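Local coordinates for 4-amino-4-deoxy-L-arabinose transferase or related glycosyltransferases of PMT family (Cupriavidus metallidurans, PDB 5EZM), which probably transfers 4-amino-4-deoxy-L-arabinose from a polyprenyl phosphate carrier to lipid A, as a zinc-binding membrane glycosyltransferase of the GT-C fold, at residues 216-219 against 220-224; 168-171 against 172-176; 193-196 against 197-201; 341-345 against 346-350. All blocks are in the same frame, centred on the assembly; numbering follows the deposited sequence.

Overall arrangement
Interactions 1, 2 and 3 are short stretches of three helices of the membrane domain, 209-224, 160-178 and 185-206, that together border the decaprenyl phosphate chain. Interactions 2 and 3 are buried and touch each other, V171 packing on A198 and M199, with centres about 9 Å apart; their chemistry is sulfur, aromatic and aliphatic. Interaction 1, about 15 Å from interaction 2 between centres, is only partly buried: its valines and leucines divide between the prenyl chain and the surface, and a threonine hydroxyl adds a polar bond. Interaction 4, some 21 Å from interaction 1 between centres, is also partly buried, an irregular loop near the zinc site, richer in serine, lysine and tyrosine.

Interaction 1 of 4, residues 216-219 against 220-224; sequences LVLV and VYTLV. With DSL (mono-trans, octa-cis decaprenyl-phosphate), chain C.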
loop_
_atom_site.group_PDB
_atom_site.type_symbol
_atom_site.label_atom_id
_atom_site.label_comp_id
_atom_site.label_asym_id
_atom_site.label_seq_id
_atom_site.Cartn_x
_atom_site.Cartn_y
_atom_site.Cartn_z
ATOM N N LEU A 216 -22.375 -3.150 -1.240
ATOM C CA LEU A 216 -22.813 -1.834 -0.789
ATOM C C LEU A 216 -22.949 -0.879 -1.971
ATOM O O LEU A 216 -24.049 -0.410 -2.288
ATOM C CB LEU A 216 -21.827 -1.285 0.245
ATOM C CG LEU A 216 -22.025 0.167 0.683
ATOM C CD1 LEU A 216 -23.335 0.337 1.440
ATOM C CD2 LEU A 216 -20.843 0.647 1.518
ATOM N N VAL A 217 -21.834 -0.626 -2.666
ATOM C CA VAL A 217 -21.859 0.231 -3.850
ATOM C C VAL A 217 -22.912 -0.245 -4.839
ATOM O O VAL A 217 -23.527 0.563 -5.548
ATOM C CB VAL A 217 -20.457 0.288 -4.493
ATOM C CG1 VAL A 217 -20.493 1.084 -5.786
ATOM C CG2 VAL A 217 -19.460 0.896 -3.523
ATOM N N LEU A 218 -23.165 -1.552 -4.884
ATOM C CA LEU A 218 -24.206 -2.058 -5.765
ATOM C C LEU A 218 -25.582 -1.607 -5.292
ATOM O O LEU A 218 -26.321 -0.952 -6.038
ATOM C CB LEU A 218 -24.127 -3.582 -5.853
ATOM C CG LEU A 218 -25.113 -4.244 -6.818
ATOM C CD1 LEU A 218 -25.113 -3.532 -8.161
ATOM C CD2 LEU A 218 -24.763 -5.712 -6.990
ATOM N N VAL A 219 -25.935 -1.918 -4.038
ATOM C CA VAL A 219 -27.304 -1.657 -3.591
ATOM C C VAL A 219 -27.594 -0.164 -3.627
ATOM O O VAL A 219 -28.639 0.265 -4.134
ATOM C CB VAL A 219 -27.566 -2.269 -2.198
ATOM C CG1 VAL A 219 -27.549 -3.788 -2.273
ATOM C CG2 VAL A 219 -26.563 -1.784 -1.167
ATOM N N VAL A 220 -26.651 0.652 -3.141
ATOM C CA VAL A 220 -26.790 2.104 -3.228
ATOM C C VAL A 220 -27.106 2.512 -4.660
ATOM O O VAL A 220 -28.041 3.283 -4.916
ATOM C CB VAL A 220 -25.517 2.798 -2.713
ATOM C CG1 VAL A 220 -25.651 4.307 -2.842
ATOM C CG2 VAL A 220 -25.247 2.407 -1.270
ATOM N N TYR A 221 -26.353 1.965 -5.619
ATOM C CA TYR A 221 -26.623 2.251 -7.023
ATOM C C TYR A 221 -28.073 1.940 -7.367
ATOM O O TYR A 221 -28.804 2.805 -7.865
ATOM C CB TYR A 221 -25.670 1.459 -7.920
ATOM C CG TYR A 221 -25.893 1.698 -9.398
ATOM C CD1 TYR A 221 -25.343 2.804 -10.032
ATOM C CD2 TYR A 221 -26.656 0.819 -10.157
ATOM C CE1 TYR A 221 -25.547 3.028 -11.381
ATOM C CE2 TYR A 221 -26.863 1.034 -11.505
ATOM C CZ TYR A 221 -26.310 2.140 -12.113
ATOM O OH TYR A 221 -26.518 2.360 -13.458
ATOM N N THR A 222 -28.524 0.722 -7.056
ATOM C CA THR A 222 -29.884 0.340 -7.418
ATOM C C THR A 222 -30.936 1.125 -6.650
ATOM O O THR A 222 -32.117 1.048 -7.002
ATOM C CB THR A 222 -30.095 -1.159 -7.201
ATOM O OG1 THR A 222 -30.163 -1.440 -5.798
ATOM C CG2 THR A 222 -28.951 -1.947 -7.820
ATOM N N LEU A 223 -30.544 1.875 -5.618
ATOM C CA LEU A 223 -31.487 2.752 -4.940
ATOM C C LEU A 223 -31.542 4.133 -5.573
ATOM O O LEU A 223 -32.584 4.797 -5.504
ATOM C CB LEU A 223 -31.126 2.880 -3.458
ATOM C CG LEU A 223 -31.181 1.584 -2.649
ATOM C CD1 LEU A 223 -30.911 1.853 -1.175
ATOM C CD2 LEU A 223 -32.519 0.886 -2.838
ATOM N N VAL A 224 -30.451 4.571 -6.200
ATOM C CA VAL A 224 -30.428 5.896 -6.806
ATOM C C VAL A 224 -31.026 5.856 -8.207
ATOM O O VAL A 224 -31.783 6.754 -8.597
ATOM C CB VAL A 224 -28.991 6.449 -6.812
ATOM C CG1 VAL A 224 -28.954 7.840 -7.427
ATOM C CG2 VAL A 224 -28.428 6.473 -5.398
HETATM C C21 DSL C . -20.108 -1.704 -7.961
HETATM C C22 DSL C . -19.663 -3.096 -8.373
HETATM C C23 DSL C . -18.332 -3.287 -9.089
HETATM C C24 DSL C . -20.444 -4.153 -8.102
HETATM C C25 DSL C . -19.999 -5.579 -8.514
HETATM C C26 DSL C . -20.262 -6.534 -7.317
HETATM C C27 DSL C . -21.191 -7.710 -7.773
HETATM C C28 DSL C . -21.225 -8.133 -9.262
HETATM C C29 DSL C . -21.958 -8.351 -6.868
HETATM C C30 DSL C . -21.919 -7.926 -5.377
HETATM C C31 DSL C . -23.287 -8.255 -4.690
HETATM C C32 DSL C . -23.043 -9.091 -3.384
HETATM C C33 DSL C . -22.790 -10.608 -3.472
HETATM C C34 DSL C . -23.067 -8.480 -2.175
#
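T222 turns its hydroxyl back on its own helix: OG1 donates to V219 O at 2.8 Å, arriving in the carbonyl plane on a lone pair. The first torsion makes this possible, since OG1 sits between the backbone N and the carbonyl carbon (chi1 72°) and faces the preceding turn. The same oxygen also takes a weak bond from L223 N, at 2.9 Å with an N-H...O angle of only 128°, so V219 O serves two donors. Just before it the i to i+4 bonds run from V220 N to L216 O, Y221 N to V217 O and T222 N to L218 O, the middle one longer and with its donor above the carbonyl plane. V220 O is shared by L223 N and V224 N, as helix 209-224 reaches its last residues.

The aliphatic side chains sort themselves by direction. L216 and V220 run side by side, CD1 against CG2 at 3.9 Å, and V220 also touches a bound lipid, where a branched apolar residue fits well. On another side, V217 CG1 meets C21 of the decaprenyl phosphate at 3.6 Å, and L218 CD2 lies 3.7 Å from its C31; L218 CD1 meanwhile passes T222 CG2 at 4.2 Å. Y221 swings its ring away, toward M326 and I329 of helix 323-339, and its OH is hydrogen-bonded to R322 N.

A threonine near the end of the helix thus satisfies its hydroxyl on a main-chain carbonyl and gives its methyl to L218, while V217 and L218 present hydrocarbon to the prenyl chain.

Interaction 2 of 4, residues 168-171 against 172-176; sequences MSCV and LAFML. With DSL (mono-trans, octa-cis decaprenyl-phosphate), chain C.
C170 carries SG anti to its carbonyl carbon (chi1 -78°), and F174, one turn on, holds its CG the same way (chi1 -65°); this carries the phenyl ring back along the helix, over C170. C170 CB touches F174 CE2 at 3.7 Å, while C170 SG stands 4.6 Å from the ring centroid, 40° off the ring normal, in an oblique approach. The CA of C170 lies over the centre of one ring face. This is a Cys sulfur-aromatic contact, here between residues i and i+4 of helix 160-178 in the membrane part of the GT-C fold, where a small, polarisable and only weakly polar thiol suits a buried position against an aromatic ring. Backbone bonds run beneath it, including F174 N to C170 O at 2.9 Å.

V171 and M175 mark the side that borders the decaprenyl phosphate. Its branch methyl C23 approaches V171 CG1 at 3.7 Å and M175 CB at 3.5 Å, with L172 CA nearby at 3.8 Å. Flexible methionine and compact valine both suit an isoprenoid surface. L172 directs its branches toward M326 and W330 of helix 323-339, and F174 also meets the ring of W191.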
loop_
_atom_site.group_PDB
_atom_site.type_symbol
_atom_site.label_atom_id
_atom_site.label_comp_id
_atom_site.label_asym_id
_atom_site.label_seq_id
_atom_site.Cartn_x
_atom_site.Cartn_y
_atom_site.Cartn_z
ATOM N N MET A 168 -9.693 -4.643 -6.516
ATOM C CA MET A 168 -11.022 -4.042 -6.489
ATOM C C MET A 168 -11.239 -3.126 -7.686
ATOM O O MET A 168 -12.369 -3.009 -8.180
ATOM C CB MET A 168 -11.240 -3.289 -5.177
ATOM C CG MET A 168 -11.446 -4.206 -3.980
ATOM S SD MET A 168 -12.056 -3.347 -2.515
ATOM C CE MET A 168 -13.662 -2.797 -3.091
ATOM N N SER A 169 -10.175 -2.479 -8.172
ATOM C CA SER A 169 -10.279 -1.760 -9.434
ATOM C C SER A 169 -10.608 -2.713 -10.574
ATOM O O SER A 169 -11.280 -2.322 -11.537
ATOM C CB SER A 169 -8.982 -1.006 -9.728
ATOM O OG SER A 169 -7.972 -1.890 -10.176
ATOM N N CYS A 170 -10.149 -3.964 -10.482
ATOM C CA CYS A 170 -10.605 -4.970 -11.436
ATOM C C CYS A 170 -12.081 -5.297 -11.235
ATOM O O CYS A 170 -12.796 -5.560 -12.206
ATOM C CB CYS A 170 -9.755 -6.234 -11.330
ATOM S SG CYS A 170 -8.146 -6.102 -12.134
ATOM N N VAL A 171 -12.558 -5.291 -9.986
ATOM C CA VAL A 171 -13.987 -5.499 -9.745
ATOM C C VAL A 171 -14.804 -4.430 -10.462
ATOM O O VAL A 171 -15.725 -4.732 -11.236
ATOM C CB VAL A 171 -14.291 -5.510 -8.235
ATOM C CG1 VAL A 171 -15.774 -5.742 -7.997
ATOM C CG2 VAL A 171 -13.464 -6.567 -7.525
ATOM N N LEU A 172 -14.469 -3.160 -10.219
ATOM C CA LEU A 172 -15.210 -2.061 -10.831
ATOM C C LEU A 172 -15.094 -2.092 -12.349
ATOM O O LEU A 172 -16.103 -2.039 -13.062
ATOM C CB LEU A 172 -14.708 -0.727 -10.285
ATOM C CG LEU A 172 -15.306 0.511 -10.955
ATOM C CD1 LEU A 172 -16.791 0.595 -10.666
ATOM C CD2 LEU A 172 -14.591 1.776 -10.505
ATOM N N ALA A 173 -13.865 -2.182 -12.864
ATOM C CA ALA A 173 -13.660 -2.127 -14.309
ATOM C C ALA A 173 -14.351 -3.283 -15.014
ATOM O O ALA A 173 -14.977 -3.093 -16.063
ATOM C CB ALA A 173 -12.167 -2.124 -14.632
ATOM N N PHE A 174 -14.252 -4.493 -14.457
ATOM C CA PHE A 174 -14.909 -5.634 -15.085
ATOM C C PHE A 174 -16.424 -5.492 -15.028
ATOM O O PHE A 174 -17.124 -5.861 -15.979
ATOM C CB PHE A 174 -14.463 -6.939 -14.423
ATOM C CG PHE A 174 -13.002 -7.247 -14.610
ATOM C CD1 PHE A 174 -12.267 -6.624 -15.607
ATOM C CD2 PHE A 174 -12.362 -8.158 -13.786
ATOM C CE1 PHE A 174 -10.925 -6.904 -15.775
ATOM C CE2 PHE A 174 -11.020 -8.443 -13.950
ATOM C CZ PHE A 174 -10.301 -7.815 -14.945
ATOM N N MET A 175 -16.948 -4.950 -13.925
ATOM C CA MET A 175 -18.382 -4.694 -13.852
ATOM C C MET A 175 -18.821 -3.704 -14.924
ATOM O O MET A 175 -19.866 -3.889 -15.558
ATOM C CB MET A 175 -18.755 -4.183 -12.463
ATOM C CG MET A 175 -20.195 -3.705 -12.333
ATOM S SD MET A 175 -21.416 -5.001 -12.632
ATOM C CE MET A 175 -22.922 -4.155 -12.160
ATOM N N LEU A 176 -18.031 -2.649 -15.149
ATOM C CA LEU A 176 -18.390 -1.681 -16.182
ATOM C C LEU A 176 -18.294 -2.294 -17.574
ATOM O O LEU A 176 -19.145 -2.032 -18.430
ATOM C CB LEU A 176 -17.505 -0.440 -16.080
ATOM C CG LEU A 176 -17.606 0.365 -14.781
ATOM C CD1 LEU A 176 -16.773 1.636 -14.866
ATOM C CD2 LEU A 176 -19.051 0.690 -14.449
HETATM C C21 DSL C . -20.108 -1.704 -7.961
HETATM C C22 DSL C . -19.663 -3.096 -8.373
HETATM C C23 DSL C . -18.332 -3.287 -9.089
HETATM C C24 DSL C . -20.444 -4.153 -8.102
HETATM C C25 DSL C . -19.999 -5.579 -8.514
HETATM C C26 DSL C . -20.262 -6.534 -7.317
HETATM C C27 DSL C . -21.191 -7.710 -7.773
HETATM C C28 DSL C . -21.225 -8.133 -9.262
HETATM C C29 DSL C . -21.958 -8.351 -6.868
HETATM C C30 DSL C . -21.919 -7.926 -5.377
HETATM C C31 DSL C . -23.287 -8.255 -4.690
HETATM C C32 DSL C . -23.043 -9.091 -3.384
HETATM C C33 DSL C . -22.790 -10.608 -3.472
HETATM C C34 DSL C . -23.067 -8.480 -2.175
#

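Interaction 3 of 4, residues 193-196 against 197-201; sequences VACW and AAMGV. With DSL (mono-trans, octa-cis decaprenyl-phosphate), chain C; MPG ([(Z)-octadec-9-enyl] (2R)-2,3-bis(oxidanyl)propanoate), chain S.
A197 bonds its N to V193 O at 2.9 Å, and its small CB leaves room for I246. A198 repeats the pattern with A194; alanine is apt here because the octadecenyl chain of a bound lipid runs close by, its C3 lying 3.9 Å from A198 CA and its C8 3.8 Å from A194 CB. M199 carries the main side-chain contact. It lies alongside W196, and a bend at chi3 (-71°) lays CE over the six-membered ring, 3.8 Å from its centroid and 25° off the normal: a CH-pi contact within a Met-aromatic pair, the sulfur standing farther above the same ring. M199 CE also meets C27 of the decaprenyl phosphate at 3.5 Å. W196 CH2 reaches its C33 at 3.5 Å and C195 SG its C25 at 3.8 Å, so thiol, indole and thioether jointly line the prenyl groove. G200 N bonds to W196 O; glycine, without a side chain, adds no bulk at this buried point. V201 CG2 packs on the bound lipid.

Helix 185-206 here packs against three others: 160-178, through A194, A198 and M199; 236-257, through V193, W196 and A197; and, through M199, 209-224. W196 NE1 is hydrogen-bonded to L234 O.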
loop_
_atom_site.group_PDB
_atom_site.type_symbol
_atom_site.label_atom_id
_atom_site.label_comp_id
_atom_site.label_asym_id
_atom_site.label_seq_id
_atom_site.Cartn_x
_atom_site.Cartn_y
_atom_site.Cartn_z
ATOM N N VAL A 193 -17.998 -13.068 -14.754
ATOM C CA VAL A 193 -17.179 -14.036 -14.027
ATOM C C VAL A 193 -15.819 -13.435 -13.701
ATOM O O VAL A 193 -15.230 -13.740 -12.659
ATOM C CB VAL A 193 -17.050 -15.357 -14.816
ATOM C CG1 VAL A 193 -16.293 -15.151 -16.112
ATOM C CG2 VAL A 193 -16.366 -16.420 -13.968
ATOM N N ALA A 194 -15.306 -12.558 -14.569
ATOM C CA ALA A 194 -14.078 -11.843 -14.243
ATOM C C ALA A 194 -14.277 -10.951 -13.025
ATOM O O ALA A 194 -13.390 -10.840 -12.169
ATOM C CB ALA A 194 -13.615 -11.024 -15.446
ATOM N N CYS A 195 -15.447 -10.318 -12.927
ATOM C CA CYS A 195 -15.744 -9.457 -11.789
ATOM C C CYS A 195 -15.816 -10.262 -10.497
ATOM O O CYS A 195 -15.145 -9.933 -9.509
ATOM C CB CYS A 195 -17.055 -8.711 -12.041
ATOM S SG CYS A 195 -17.623 -7.685 -10.678
ATOM N N TRP A 196 -16.620 -11.331 -10.492
ATOM C CA TRP A 196 -16.732 -12.168 -9.301
ATOM C C TRP A 196 -15.387 -12.769 -8.915
ATOM O O TRP A 196 -15.055 -12.857 -7.726
ATOM C CB TRP A 196 -17.764 -13.269 -9.529
ATOM C CG TRP A 196 -19.168 -12.776 -9.489
ATOM C CD1 TRP A 196 -19.921 -12.348 -10.545
ATOM C CD2 TRP A 196 -20.003 -12.666 -8.331
ATOM N NE1 TRP A 196 -21.171 -11.976 -10.116
ATOM C CE2 TRP A 196 -21.248 -12.161 -8.761
ATOM C CE3 TRP A 196 -19.821 -12.945 -6.973
ATOM C CZ2 TRP A 196 -22.300 -11.926 -7.881
ATOM C CZ3 TRP A 196 -20.868 -12.711 -6.102
ATOM C CH2 TRP A 196 -22.092 -12.207 -6.560
ATOM N N ALA A 197 -14.601 -13.190 -9.907
ATOM C CA ALA A 197 -13.265 -13.703 -9.630
ATOM C C ALA A 197 -12.403 -12.646 -8.953
ATOM O O ALA A 197 -11.704 -12.935 -7.973
ATOM C CB ALA A 197 -12.610 -14.185 -10.925
ATOM N N ALA A 198 -12.445 -11.409 -9.461
ATOM C CA ALA A 198 -11.699 -10.327 -8.829
ATOM C C ALA A 198 -12.147 -10.119 -7.388
ATOM O O ALA A 198 -11.318 -9.891 -6.500
ATOM C CB ALA A 198 -11.853 -9.037 -9.636
ATOM N N MET A 199 -13.456 -10.203 -7.133
ATOM C CA MET A 199 -13.939 -10.116 -5.757
ATOM C C MET A 199 -13.371 -11.241 -4.905
ATOM O O MET A 199 -13.030 -11.033 -3.733
ATOM C CB MET A 199 -15.468 -10.134 -5.726
ATOM C CG MET A 199 -16.099 -8.783 -6.022
ATOM S SD MET A 199 -17.880 -8.754 -5.752
ATOM C CE MET A 199 -18.437 -9.763 -7.122
ATOM N N GLY A 200 -13.253 -12.440 -5.480
ATOM C CA GLY A 200 -12.642 -13.539 -4.751
ATOM C C GLY A 200 -11.199 -13.255 -4.376
ATOM O O GLY A 200 -10.792 -13.441 -3.224
ATOM N N VAL A 201 -10.407 -12.794 -5.348
ATOM C CA VAL A 201 -9.020 -12.434 -5.062
ATOM C C VAL A 201 -8.961 -11.364 -3.978
ATOM O O VAL A 201 -8.103 -11.406 -3.087
ATOM C CB VAL A 201 -8.310 -11.974 -6.349
ATOM C CG1 VAL A 201 -6.871 -11.583 -6.049
ATOM C CG2 VAL A 201 -8.365 -13.064 -7.411
HETATM C C21 DSL C . -20.108 -1.704 -7.961
HETATM C C22 DSL C . -19.663 -3.096 -8.373
HETATM C C23 DSL C . -18.332 -3.287 -9.089
HETATM C C24 DSL C . -20.444 -4.153 -8.102
HETATM C C25 DSL C . -19.999 -5.579 -8.514
HETATM C C26 DSL C . -20.262 -6.534 -7.317
HETATM C C27 DSL C . -21.191 -7.710 -7.773
HETATM C C28 DSL C . -21.225 -8.133 -9.262
HETATM C C29 DSL C . -21.958 -8.351 -6.868
HETATM C C30 DSL C . -21.919 -7.926 -5.377
HETATM C C31 DSL C . -23.287 -8.255 -4.690
HETATM C C32 DSL C . -23.043 -9.091 -3.384
HETATM C C33 DSL C . -22.790 -10.608 -3.472
HETATM C C34 DSL C . -23.067 -8.480 -2.175
HETATM C C2 MPG S . -7.217 -10.386 -11.453
HETATM C C3 MPG S . -8.446 -11.040 -10.832
HETATM C C4 MPG S . -9.236 -11.914 -11.798
HETATM C C5 MPG S . -8.655 -11.915 -13.222
HETATM C C6 MPG S . -9.672 -12.395 -14.268
HETATM C C7 MPG S . -9.429 -11.782 -15.662
HETATM C C8 MPG S . -10.321 -12.448 -16.737
HETATM C C9 MPG S . -10.530 -11.576 -18.000
HETATM C C10 MPG S . -11.714 -12.106 -18.858
HETATM C C11 MPG S . -11.829 -11.414 -20.233
HETATM C C12 MPG S . -13.199 -11.719 -20.929
HETATM C C13 MPG S . -13.346 -10.990 -22.278
HETATM C C14 MPG S . -14.795 -11.092 -22.848
HETATM C C1 MPG S . -6.312 -9.727 -10.408
#

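Interaction 4 of 4, residues 341-345 against 346-350; sequences SRSKL and PGYIV. With MPG ([(Z)-octadec-9-enyl] (2R)-2,3-bis(oxidanyl)propanoate), chain B.
L345 lays its CB over the centre of the Y348 ring, 4.0 Å from the centroid and only 10° off the normal, an almost axial CH-pi contact. The leucine and tyrosine side chains pass at a slant, so L345 CD1 continues to the phenol end and meets Y348 CZ at 3.8 Å. At the ring edge, in its plane, S343 O lies 3.3 Å from Y348 CE2. A large flat tyrosine can therefore span several residues of the loop at once, and its ring also meets that of F338.

Backbone bonds fix the turn beneath this pairing. Y348 N donates to L345 O at 3.1 Å, with the donor well above the carbonyl plane, and the same i to i+3 spacing repeats in I349 N to P346 O and V350 N to G347 O. P346, lacking an N-H, suits a turn whose donors are the later residues.

Side-chain polar bonds hold the loop before the turn. K344 curls back so that NZ gives a 2.7 Å bond to S341 O, and the same ammonium is also bonded to G283 O; two carbonyls hold it, which would be expected to offset its charge in this partly covered place. S341 OG makes a weak bond to S343 O at 3.3 Å.

For lipid, S341 OG touches C8 of a bound octadecenyl chain at 3.9 Å. The segment links helix 323-339 to helix 352-365 as an extended loop that turns at P346 into residues with helical backbone angles, beside the zinc site, the S343 side chain lying about 7 Å from that of the zinc ligand H270.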
loop_
_atom_site.group_PDB
_atom_site.type_symbol
_atom_site.label_atom_id
_atom_site.label_comp_id
_atom_site.label_asym_id
_atom_site.label_seq_id
_atom_site.Cartn_x
_atom_site.Cartn_y
_atom_site.Cartn_z
ATOM N N SER A 341 -16.342 4.346 10.090
ATOM C CA SER A 341 -15.818 3.170 10.767
ATOM C C SER A 341 -14.987 3.580 11.976
ATOM O O SER A 341 -14.414 4.671 12.023
ATOM C CB SER A 341 -14.970 2.335 9.806
ATOM O OG SER A 341 -14.321 1.270 10.480
ATOM N N ARG A 342 -14.922 2.683 12.964
ATOM C CA ARG A 342 -14.162 2.969 14.178
ATOM C C ARG A 342 -12.667 3.019 13.884
ATOM O O ARG A 342 -12.004 4.030 14.138
ATOM C CB ARG A 342 -14.470 1.923 15.252
ATOM N N SER A 343 -12.121 1.930 13.348
ATOM C CA SER A 343 -10.714 1.883 12.978
ATOM C C SER A 343 -10.505 2.586 11.641
ATOM O O SER A 343 -11.174 2.269 10.652
ATOM C CB SER A 343 -10.241 0.431 12.902
ATOM O OG SER A 343 -8.890 0.348 12.481
ATOM N N LYS A 344 -9.579 3.546 11.612
ATOM C CA LYS A 344 -9.288 4.316 10.408
ATOM C C LYS A 344 -7.787 4.337 10.168
ATOM O O LYS A 344 -7.021 4.775 11.032
ATOM C CB LYS A 344 -9.821 5.748 10.515
ATOM C CG LYS A 344 -11.323 5.850 10.686
ATOM C CD LYS A 344 -11.783 7.285 10.539
ATOM C CE LYS A 344 -13.226 7.445 10.962
ATOM N NZ LYS A 344 -13.390 7.146 12.410
ATOM N N LEU A 345 -7.373 3.861 8.999
ATOM C CA LEU A 345 -6.015 3.971 8.495
ATOM C C LEU A 345 -6.071 4.549 7.090
ATOM O O LEU A 345 -7.031 4.297 6.353
ATOM C CB LEU A 345 -5.303 2.610 8.469
ATOM C CG LEU A 345 -4.783 2.010 9.781
ATOM C CD1 LEU A 345 -5.918 1.595 10.710
ATOM C CD2 LEU A 345 -3.890 0.816 9.485
ATOM N N PRO A 346 -5.064 5.333 6.693
ATOM C CA PRO A 346 -5.154 6.027 5.393
ATOM C C PRO A 346 -5.364 5.098 4.209
ATOM O O PRO A 346 -6.237 5.361 3.370
ATOM C CB PRO A 346 -3.816 6.779 5.307
ATOM C CG PRO A 346 -2.920 6.116 6.306
ATOM C CD PRO A 346 -3.816 5.649 7.406
ATOM N N GLY A 347 -4.602 4.004 4.133
ATOM C CA GLY A 347 -4.725 3.067 3.028
ATOM C C GLY A 347 -6.137 2.580 2.771
ATOM O O GLY A 347 -6.462 2.237 1.628
ATOM N N TYR A 348 -6.990 2.560 3.802
ATOM C CA TYR A 348 -8.379 2.145 3.619
ATOM C C TYR A 348 -9.028 2.872 2.450
ATOM O O TYR A 348 -9.842 2.292 1.720
ATOM C CB TYR A 348 -9.191 2.399 4.894
ATOM C CG TYR A 348 -8.861 1.496 6.062
ATOM C CD1 TYR A 348 -7.922 0.481 5.944
ATOM C CD2 TYR A 348 -9.499 1.657 7.285
ATOM C CE1 TYR A 348 -7.619 -0.341 7.012
ATOM C CE2 TYR A 348 -9.206 0.838 8.359
ATOM C CZ TYR A 348 -8.265 -0.161 8.217
ATOM O OH TYR A 348 -7.968 -0.981 9.282
ATOM N N ILE A 349 -8.674 4.146 2.249
ATOM C CA ILE A 349 -9.375 4.961 1.262
ATOM C C ILE A 349 -8.812 4.802 -0.144
ATOM O O ILE A 349 -9.407 5.326 -1.098
ATOM C CB ILE A 349 -9.364 6.442 1.694
ATOM C CG1 ILE A 349 -10.639 7.133 1.227
ATOM C CG2 ILE A 349 -8.149 7.166 1.147
ATOM C CD1 ILE A 349 -11.891 6.396 1.622
ATOM N N VAL A 350 -7.705 4.069 -0.311
ATOM C CA VAL A 350 -7.082 3.961 -1.637
ATOM C C VAL A 350 -8.018 3.394 -2.696
ATOM O O VAL A 350 -8.007 3.900 -3.828
ATOM C CB VAL A 350 -5.756 3.193 -1.535
ATOM C CG1 VAL A 350 -5.137 3.029 -2.907
ATOM C CG2 VAL A 350 -4.785 3.927 -0.614
HETATM C C2 MPG B . -20.704 3.288 15.305
HETATM C C3 MPG B . -20.572 2.741 13.888
HETATM C C4 MPG B . -19.662 1.524 13.846
HETATM C C5 MPG B . -19.135 1.202 12.439
HETATM C C6 MPG B . -17.874 0.326 12.511
HETATM C C7 MPG B . -17.678 -0.561 11.268
HETATM C C8 MPG B . -16.643 -1.677 11.545
HETATM C C9 MPG B . -16.805 -2.901 10.613
HETATM C C10 MPG B . -16.582 -4.231 11.383
HETATM C C11 MPG B . -15.131 -4.737 11.253
HETATM C C12 MPG B . -15.062 -6.254 10.877
HETATM C C1 MPG B . -21.928 4.189 15.476
#